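Local atomic coordinates of Orf11 (Staphylococcus phage P68, PDB entry 6O43), a protein that is a potential lysin of the phage, probably acting by breaking down the staphylococcal cell wall. Residues His120-Asp125 against Ala158-Gly163; Tyr33-Val38 against Val66-Glu71. All coordinates share one frame; numbering follows the deposited sequence. Where two conformers were deposited one is given.

Interaction 1. Residues His120-Asp125 against Ala158-Gly163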
ATOM      1  N   HIS A 120     -14.068 -16.643  12.450  1.00 51.53           N
ATOM      2  CA  HIS A 120     -12.859 -17.452  12.335  1.00 45.59           C
ATOM      3  C   HIS A 120     -13.038 -18.411  11.165  1.00 50.85           C
ATOM      4  O   HIS A 120     -13.854 -19.336  11.233  1.00 62.13           O
ATOM      5  CB  HIS A 120     -12.588 -18.211  13.632  1.00 44.32           C
ATOM      6  CG  HIS A 120     -12.509 -17.334  14.843  1.00 45.97           C
ATOM      7  ND1 HIS A 120     -11.482 -16.436  15.046  1.00 47.17           N
ATOM      8  CD2 HIS A 120     -13.325 -17.220  15.917  1.00 52.44           C
ATOM      9  CE1 HIS A 120     -11.673 -15.801  16.189  1.00 50.02           C
ATOM     10  NE2 HIS A 120     -12.783 -16.261  16.739  1.00 46.67           N
ATOM     11  N   PHE A 121     -12.278 -18.194  10.092  1.00 45.66           N
ATOM     12  CA  PHE A 121     -12.406 -19.030   8.904  1.00 47.79           C
ATOM     13  C   PHE A 121     -11.094 -19.349   8.202  1.00 56.24           C
ATOM     14  O   PHE A 121     -11.088 -20.250   7.360  1.00 52.84           O
ATOM     15  CB  PHE A 121     -13.346 -18.368   7.888  1.00 47.66           C
ATOM     16  CG  PHE A 121     -12.797 -17.098   7.297  1.00 45.56           C
ATOM     17  CD1 PHE A 121     -12.010 -17.131   6.155  1.00 53.96           C
ATOM     18  CD2 PHE A 121     -13.065 -15.872   7.884  1.00 43.96           C
ATOM     19  CE1 PHE A 121     -11.498 -15.960   5.607  1.00 54.08           C
ATOM     20  CE2 PHE A 121     -12.559 -14.699   7.344  1.00 41.65           C
ATOM     21  CZ  PHE A 121     -11.775 -14.744   6.203  1.00 44.18           C
ATOM     22  N   VAL A 122     -10.001 -18.653   8.487  1.00 46.48           N
ATOM     23  CA  VAL A 122      -8.762 -18.925   7.748  1.00 47.84           C
ATOM     24  C   VAL A 122      -8.188 -20.263   8.205  1.00 51.30           C
ATOM     25  O   VAL A 122      -7.995 -20.473   9.417  1.00 51.14           O
ATOM     26  CB  VAL A 122      -7.757 -17.793   7.948  1.00 52.70           C
ATOM     27  CG1 VAL A 122      -6.480 -18.086   7.172  1.00 45.26           C
ATOM     28  CG2 VAL A 122      -8.359 -16.466   7.494  1.00 48.77           C
ATOM     29  N   PRO A 123      -7.913 -21.190   7.288  1.00 51.89           N
ATOM     30  CA  PRO A 123      -7.383 -22.498   7.687  1.00 52.31           C
ATOM     31  C   PRO A 123      -6.126 -22.365   8.536  1.00 53.18           C
ATOM     32  O   PRO A 123      -5.335 -21.434   8.374  1.00 48.77           O
ATOM     33  CB  PRO A 123      -7.092 -23.183   6.348  1.00 50.45           C
ATOM     34  CG  PRO A 123      -8.058 -22.553   5.401  1.00 57.09           C
ATOM     35  CD  PRO A 123      -8.183 -21.117   5.841  1.00 55.66           C
ATOM     36  N   GLN A 124      -5.954 -23.323   9.449  1.00 51.49           N
ATOM     37  CA  GLN A 124      -4.846 -23.262  10.396  1.00 58.01           C
ATOM     38  C   GLN A 124      -3.500 -23.287   9.679  1.00 58.83           C
ATOM     39  O   GLN A 124      -2.607 -22.488   9.982  1.00 57.61           O
ATOM     40  CB  GLN A 124      -4.952 -24.417  11.395  1.00 59.10           C
ATOM     41  CG  GLN A 124      -4.104 -24.234  12.638  1.00 61.12           C
ATOM     42  CD  GLN A 124      -4.412 -22.935  13.360  1.00 71.44           C
ATOM     43  OE1 GLN A 124      -5.574 -22.617  13.627  1.00 68.59           O
ATOM     44  NE2 GLN A 124      -3.372 -22.168  13.666  1.00 69.44           N
ATOM     45  N   ASP A 125      -3.332 -24.198   8.718  0.59 57.30           N
ATOM     46  CA  ASP A 125      -2.054 -24.277   8.017  0.59 59.38           C
ATOM     47  C   ASP A 125      -1.771 -23.012   7.214  0.59 60.71           C
ATOM     48  O   ASP A 125      -0.605 -22.656   7.010  0.59 54.01           O
ATOM     49  CB  ASP A 125      -2.020 -25.515   7.120  0.59 62.60           C
ATOM     50  CG  ASP A 125      -1.883 -26.801   7.913  0.59 69.39           C
ATOM     51  OD1 ASP A 125      -1.910 -26.739   9.161  0.59 65.29           O
ATOM     52  OD2 ASP A 125      -1.741 -27.875   7.291  0.59 76.11           O
ATOM     53  N   ALA A 158      -2.653 -10.143   1.702  1.00 44.02           N
ATOM     54  CA  ALA A 158      -1.278 -10.604   1.531  1.00 51.48           C
ATOM     55  C   ALA A 158      -1.174 -12.126   1.546  1.00 54.00           C
ATOM     56  O   ALA A 158      -0.383 -12.703   0.789  1.00 48.68           O
ATOM     57  CB  ALA A 158      -0.388 -10.008   2.623  1.00 45.06           C
ATOM     58  N   TYR A 159      -1.968 -12.794   2.390  1.00 48.58           N
ATOM     59  CA  TYR A 159      -1.744 -14.197   2.717  1.00 51.43           C
ATOM     60  C   TYR A 159      -2.930 -15.123   2.474  1.00 54.12           C
ATOM     61  O   TYR A 159      -2.744 -16.346   2.516  1.00 56.04           O
ATOM     62  CB  TYR A 159      -1.331 -14.331   4.191  1.00 51.59           C
ATOM     63  CG  TYR A 159       0.042 -13.786   4.509  1.00 46.51           C
ATOM     64  CD1 TYR A 159       1.141 -14.103   3.714  1.00 50.48           C
ATOM     65  CD2 TYR A 159       0.240 -12.956   5.605  1.00 43.85           C
ATOM     66  CE1 TYR A 159       2.403 -13.611   4.012  1.00 54.56           C
ATOM     67  CE2 TYR A 159       1.493 -12.462   5.910  1.00 47.11           C
ATOM     68  CZ  TYR A 159       2.569 -12.791   5.114  1.00 48.06           C
ATOM     69  OH  TYR A 159       3.816 -12.296   5.420  1.00 52.05           O
ATOM     70  N   TYR A 160      -4.132 -14.602   2.251  1.00 51.46           N
ATOM     71  CA  TYR A 160      -5.297 -15.452   2.028  1.00 49.63           C
ATOM     72  C   TYR A 160      -6.369 -14.644   1.306  1.00 51.52           C
ATOM     73  O   TYR A 160      -7.400 -14.301   1.901  1.00 46.26           O
ATOM     74  CB  TYR A 160      -5.826 -16.010   3.353  1.00 51.44           C
ATOM     75  CG  TYR A 160      -6.886 -17.083   3.193  1.00 56.91           C
ATOM     76  CD1 TYR A 160      -6.571 -18.329   2.667  1.00 59.45           C
ATOM     77  CD2 TYR A 160      -8.202 -16.851   3.581  1.00 50.96           C
ATOM     78  CE1 TYR A 160      -7.536 -19.313   2.525  1.00 54.44           C
ATOM     79  CE2 TYR A 160      -9.171 -17.827   3.441  1.00 48.94           C
ATOM     80  CZ  TYR A 160      -8.831 -19.053   2.913  1.00 50.70           C
ATOM     81  OH  TYR A 160      -9.792 -20.023   2.772  1.00 56.34           O
ATOM     82  N   PRO A 161      -6.148 -14.318   0.029  1.00 50.73           N
ATOM     83  CA  PRO A 161      -7.055 -13.393  -0.670  1.00 47.67           C
ATOM     84  C   PRO A 161      -8.502 -13.850  -0.719  1.00 48.65           C
ATOM     85  O   PRO A 161      -9.388 -13.004  -0.887  1.00 47.63           O
ATOM     86  CB  PRO A 161      -6.444 -13.308  -2.078  1.00 54.09           C
ATOM     87  CG  PRO A 161      -4.992 -13.613  -1.873  1.00 50.91           C
ATOM     88  CD  PRO A 161      -4.969 -14.660  -0.787  1.00 45.03           C
ATOM     89  N   LEU A 162      -8.780 -15.150  -0.583  1.00 55.83           N
ATOM     90  CA  LEU A 162     -10.169 -15.588  -0.467  1.00 55.88           C
ATOM     91  C   LEU A 162     -10.888 -14.867   0.663  1.00 51.87           C
ATOM     92  O   LEU A 162     -12.088 -14.589   0.562  1.00 48.74           O
ATOM     93  CB  LEU A 162     -10.243 -17.100  -0.242  1.00 59.67           C
ATOM     94  CG  LEU A 162     -10.021 -18.032  -1.434  1.00 59.65           C
ATOM     95  CD1 LEU A 162     -10.231 -19.475  -1.001  1.00 58.61           C
ATOM     96  CD2 LEU A 162     -10.953 -17.674  -2.580  1.00 64.92           C
ATOM     97  N   GLY A 163     -10.173 -14.556   1.747  1.00 48.45           N
ATOM     98  CA  GLY A 163     -10.784 -13.878   2.877  1.00 49.30           C
ATOM     99  C   GLY A 163     -11.372 -12.524   2.537  1.00 54.15           C
ATOM    100  O   GLY A 163     -12.218 -12.022   3.285  1.00 46.21           O
TER
HETATM  101  O   HOH W   1     -11.912 -20.412   4.864  1.00 61.80           O
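Phe121, Val122 and Pro123 pass Tyr160 and Gly163 as a loop against a turn: the CA atoms of Val122 and Gly163 lie 7.3 Å apart, Pro123 takes the N-cap position of helix 124-136, and the other segment has just left helix 152-159 to enter a short 3-10 segment. The contact shows how one ring can be gripped from several directions. With CG anti to the backbone N (chi1 -170°), Tyr160 reaches across to all three loop residues. Val122 CG1 lies over one face of its ring, 4.1 Å from Tyr160 CG, while Leu162 CB from its own segment lies over the opposite face. Phe121 meets it edge to edge, CE1 standing 3.7 Å from Tyr160 CE2, and Pro123 approaches obliquely with CD 3.6 Å from Tyr160 CZ. The same Phe121 CE1 comes to 3.5 Å from Gly163 CA, where a backbone without a side chain lets the ring edge draw close. Nearby, Trp156 meets the Phe121 ring and Tyr168 touches both aromatic residues. No direct hydrogen bond joins the segments. Instead, a water donates to Phe121 O at 2.6 Å and is hydrogen-bonded to Tyr160 OH at 3.0 Å. The chemistry is therefore largely apolar contact: carbon surfaces set the position of the tyrosine ring, while the water links its hydroxyl to the loop backbone.

Interaction 2. Residues Tyr33-Val38 against Val66-Glu71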
ATOM      1  N   TYR A  33      -6.200  11.287 -10.919  1.00 49.03           N
ATOM      2  CA  TYR A  33      -6.656  10.336  -9.914  1.00 43.62           C
ATOM      3  C   TYR A  33      -6.534  10.895  -8.504  1.00 38.47           C
ATOM      4  O   TYR A  33      -5.623  11.667  -8.195  1.00 39.66           O
ATOM      5  CB  TYR A  33      -5.867   9.026  -9.994  1.00 50.51           C
ATOM      6  CG  TYR A  33      -6.205   8.191 -11.200  1.00 63.33           C
ATOM      7  CD1 TYR A  33      -7.366   7.427 -11.231  1.00 64.68           C
ATOM      8  CD2 TYR A  33      -5.366   8.163 -12.308  1.00 57.72           C
ATOM      9  CE1 TYR A  33      -7.686   6.660 -12.335  1.00 67.07           C
ATOM     10  CE2 TYR A  33      -5.678   7.398 -13.417  1.00 67.70           C
ATOM     11  CZ  TYR A  33      -6.839   6.648 -13.424  1.00 70.85           C
ATOM     12  OH  TYR A  33      -7.155   5.882 -14.526  1.00 75.19           O
ATOM     13  N   GLY A  34      -7.459  10.469  -7.647  1.00 44.45           N
ATOM     14  CA  GLY A  34      -7.371  10.760  -6.225  1.00 42.35           C
ATOM     15  C   GLY A  34      -7.196  12.237  -5.938  1.00 41.85           C
ATOM     16  O   GLY A  34      -7.814  13.101  -6.570  1.00 43.52           O
ATOM     17  N   ARG A  35      -6.333  12.532  -4.965  1.00 36.22           N
ATOM     18  CA  ARG A  35      -6.114  13.907  -4.542  1.00 37.20           C
ATOM     19  C   ARG A  35      -5.185  14.676  -5.470  1.00 40.43           C
ATOM     20  O   ARG A  35      -5.124  15.907  -5.372  1.00 40.41           O
ATOM     21  CB  ARG A  35      -5.585  13.922  -3.110  1.00 35.73           C
ATOM     22  CG  ARG A  35      -6.669  13.517  -2.126  1.00 41.70           C
ATOM     23  CD  ARG A  35      -6.139  13.066  -0.781  1.00 35.25           C
ATOM     24  NE  ARG A  35      -7.248  12.570   0.030  1.00 36.12           N
ATOM     25  CZ  ARG A  35      -7.765  11.353  -0.084  1.00 36.27           C
ATOM     26  NH1 ARG A  35      -7.263  10.495  -0.961  1.00 37.51           N
ATOM     27  NH2 ARG A  35      -8.785  10.989   0.681  1.00 38.46           N
ATOM     28  N   PHE A  36      -4.468  13.998  -6.367  1.00 37.31           N
ATOM     29  CA  PHE A  36      -3.814  14.729  -7.445  1.00 45.76           C
ATOM     30  C   PHE A  36      -4.844  15.493  -8.263  1.00 48.55           C
ATOM     31  O   PHE A  36      -4.540  16.560  -8.807  1.00 48.85           O
ATOM     32  CB  PHE A  36      -3.007  13.778  -8.336  1.00 40.51           C
ATOM     33  CG  PHE A  36      -2.009  12.933  -7.586  1.00 36.47           C
ATOM     34  CD1 PHE A  36      -0.917  13.513  -6.964  1.00 35.24           C
ATOM     35  CD2 PHE A  36      -2.152  11.557  -7.525  1.00 37.59           C
ATOM     36  CE1 PHE A  36       0.009  12.741  -6.284  1.00 40.53           C
ATOM     37  CE2 PHE A  36      -1.227  10.776  -6.846  1.00 38.36           C
ATOM     38  CZ  PHE A  36      -0.142  11.374  -6.225  1.00 36.92           C
ATOM     39  N   ASN A  37      -6.077  14.983  -8.319  1.00 51.90           N
ATOM     40  CA  ASN A  37      -7.177  15.650  -9.011  1.00 44.03           C
ATOM     41  C   ASN A  37      -7.973  16.557  -8.072  1.00 45.35           C
ATOM     42  O   ASN A  37      -8.113  17.756  -8.331  1.00 41.47           O
ATOM     43  CB  ASN A  37      -8.103  14.608  -9.653  1.00 44.41           C
ATOM     44  CG  ASN A  37      -9.302  15.241 -10.344  1.00 53.87           C
ATOM     45  OD1 ASN A  37      -9.180  16.277 -11.001  1.00 52.10           O
ATOM     46  ND2 ASN A  37     -10.469  14.621 -10.195  1.00 47.04           N
ATOM     47  N   VAL A  38      -8.494  15.998  -6.975  1.00 41.57           N
ATOM     48  CA  VAL A  38      -9.417  16.755  -6.133  1.00 40.48           C
ATOM     49  C   VAL A  38      -8.695  17.888  -5.413  1.00 46.24           C
ATOM     50  O   VAL A  38      -9.222  19.003  -5.302  1.00 45.69           O
ATOM     51  CB  VAL A  38     -10.134  15.822  -5.141  1.00 42.13           C
ATOM     52  CG1 VAL A  38     -10.936  16.641  -4.144  1.00 45.42           C
ATOM     53  CG2 VAL A  38     -11.041  14.852  -5.881  1.00 42.21           C
ATOM     54  N   VAL A  66       0.665   4.976  -6.878  1.00 43.16           N
ATOM     55  CA  VAL A  66      -0.136   3.792  -7.182  1.00 48.45           C
ATOM     56  C   VAL A  66      -1.218   3.582  -6.126  1.00 45.59           C
ATOM     57  O   VAL A  66      -2.348   3.195  -6.446  1.00 48.11           O
ATOM     58  CB  VAL A  66       0.768   2.554  -7.320  1.00 56.74           C
ATOM     59  CG1 VAL A  66      -0.017   1.290  -7.016  1.00 60.82           C
ATOM     60  CG2 VAL A  66       1.359   2.492  -8.720  1.00 60.54           C
ATOM     61  N   TYR A  67      -0.893   3.829  -4.856  1.00 40.51           N
ATOM     62  CA  TYR A  67      -1.901   3.673  -3.810  1.00 44.13           C
ATOM     63  C   TYR A  67      -2.941   4.785  -3.868  1.00 47.09           C
ATOM     64  O   TYR A  67      -4.135   4.535  -3.670  1.00 53.80           O
ATOM     65  CB  TYR A  67      -1.238   3.622  -2.434  1.00 39.96           C
ATOM     66  CG  TYR A  67      -1.022   2.213  -1.936  1.00 41.36           C
ATOM     67  CD1 TYR A  67      -0.944   1.150  -2.826  1.00 42.84           C
ATOM     68  CD2 TYR A  67      -0.925   1.940  -0.577  1.00 50.57           C
ATOM     69  CE1 TYR A  67      -0.756  -0.144  -2.379  1.00 50.46           C
ATOM     70  CE2 TYR A  67      -0.741   0.648  -0.119  1.00 58.81           C
ATOM     71  CZ  TYR A  67      -0.658  -0.393  -1.024  1.00 55.57           C
ATOM     72  OH  TYR A  67      -0.473  -1.684  -0.576  1.00 48.21           O
ATOM     73  N   GLU A  68      -2.512   6.020  -4.141  1.00 45.98           N
ATOM     74  CA  GLU A  68      -3.472   7.108  -4.277  1.00 39.96           C
ATOM     75  C   GLU A  68      -4.425   6.849  -5.437  1.00 43.27           C
ATOM     76  O   GLU A  68      -5.632   7.095  -5.327  1.00 53.42           O
ATOM     77  CB  GLU A  68      -2.744   8.441  -4.460  1.00 39.57           C
ATOM     78  CG  GLU A  68      -3.668   9.647  -4.578  1.00 38.78           C
ATOM     79  CD  GLU A  68      -4.513   9.869  -3.331  1.00 42.37           C
ATOM     80  OE1 GLU A  68      -4.158   9.331  -2.262  1.00 42.73           O
ATOM     81  OE2 GLU A  68      -5.539  10.576  -3.421  1.00 45.97           O
ATOM     82  N   LYS A  69      -3.904   6.336  -6.554  1.00 45.75           N
ATOM     83  CA  LYS A  69      -4.765   6.032  -7.691  1.00 49.90           C
ATOM     84  C   LYS A  69      -5.788   4.959  -7.340  1.00 54.47           C
ATOM     85  O   LYS A  69      -6.967   5.073  -7.697  1.00 52.21           O
ATOM     86  CB  LYS A  69      -3.916   5.600  -8.888  1.00 54.53           C
ATOM     87  CG  LYS A  69      -4.705   5.252 -10.143  1.00 53.80           C
ATOM     88  CD  LYS A  69      -5.041   3.772 -10.211  1.00 59.44           C
ATOM     89  CE  LYS A  69      -5.886   3.449 -11.440  1.00 64.35           C
ATOM     90  NZ  LYS A  69      -6.227   1.994 -11.517  1.00 60.06           N
ATOM     91  N   ASN A  70      -5.360   3.910  -6.637  1.00 50.45           N
ATOM     92  CA  ASN A  70      -6.260   2.799  -6.351  1.00 49.30           C
ATOM     93  C   ASN A  70      -7.166   3.075  -5.157  1.00 53.85           C
ATOM     94  O   ASN A  70      -8.258   2.504  -5.073  1.00 52.18           O
ATOM     95  CB  ASN A  70      -5.449   1.521  -6.130  1.00 53.75           C
ATOM     96  CG  ASN A  70      -4.754   1.051  -7.397  1.00 66.71           C
ATOM     97  OD1 ASN A  70      -5.283   1.200  -8.499  1.00 73.61           O
ATOM     98  ND2 ASN A  70      -3.560   0.485  -7.247  1.00 60.51           N
ATOM     99  N   GLU A  71      -6.742   3.936  -4.231  1.00 53.04           N
ATOM    100  CA  GLU A  71      -7.617   4.325  -3.130  1.00 52.54           C
ATOM    101  C   GLU A  71      -8.648   5.360  -3.569  1.00 54.56           C
ATOM    102  O   GLU A  71      -9.830   5.254  -3.216  1.00 48.15           O
ATOM    103  CB  GLU A  71      -6.790   4.866  -1.963  1.00 49.79           C
ATOM    104  CG  GLU A  71      -6.089   3.791  -1.151  1.00 52.88           C
ATOM    105  CD  GLU A  71      -7.065   2.853  -0.463  1.00 66.24           C
ATOM    106  OE1 GLU A  71      -8.146   3.317  -0.041  1.00 60.07           O
ATOM    107  OE2 GLU A  71      -6.749   1.649  -0.354  1.00 73.12           O
TER
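Arg35 and Glu68 join two helices that meet steeply, the axes of segments 34-38 and 66-71 lying 8.9 Å apart at 74°. The buried half of the contact illustrates how a single carboxylate oxygen can bind both backbone and side chain. Glu68 OE2 accepts from Arg35 N at 2.6 Å on its anti side, and from Arg35 NH1 at 3.0 Å through its syn lone pair, the latter bond forming a salt bridge. The guanidinium presents its edge to this oxygen, although the guanidinium and carboxylate planes are turned 77° apart. A bend in the glutamate chain (chi2 62°) carries the carboxylate to this place, and Phe36 CE2 packs 3.5 Å from Glu68 CG. Further bonds fix both charged groups: Arg35 NH1 donates to Gly72 O, its NH2 to Leu77 O and Asn81 OD1, and Leu80 N binds Glu68 OE1. Gly34, with positive phi, has no side chain on the face it turns to the glutamate, and its CA lies 3.4 Å from Glu68 OE2.

The outer side is more open. There the lysine chain runs alongside exposed Tyr33, and Lys69 CG stands over one face of the ring, 3.6 Å from its centroid, in a CH-pi contact. Beyond CG the lysine chain runs on extended to a long hydrogen bond, Lys69 NZ to Asn70 OD1 at 3.3 Å, within its own helix. Together the two halves make a steep helix-helix junction with a buried salt bridge on one flank, and its arginine also forms a cation-pi contact with Trp39 of the I3C pocket.

Overall arrangement
Interactions 1 and 2 lie on opposite sides of the chain's centre in a helical protein without strands. Their centres are 29 Å apart, and their nearest atoms about 9 Å, so they do not touch. They also follow one another along the sequence, interaction 2 closing before interaction 1 opens. The bound triiodinated compound I3C belongs to the side of interaction 2: the Arg35 side chain is about 7 Å from it, and its pocket is formed by Trp39 and residues Arg86 to Tyr89. As the compound is a phasing reagent, its position need not mark a substrate site. The pair contrasts a mainly apolar, water-bridged contact with one organised around buried charge.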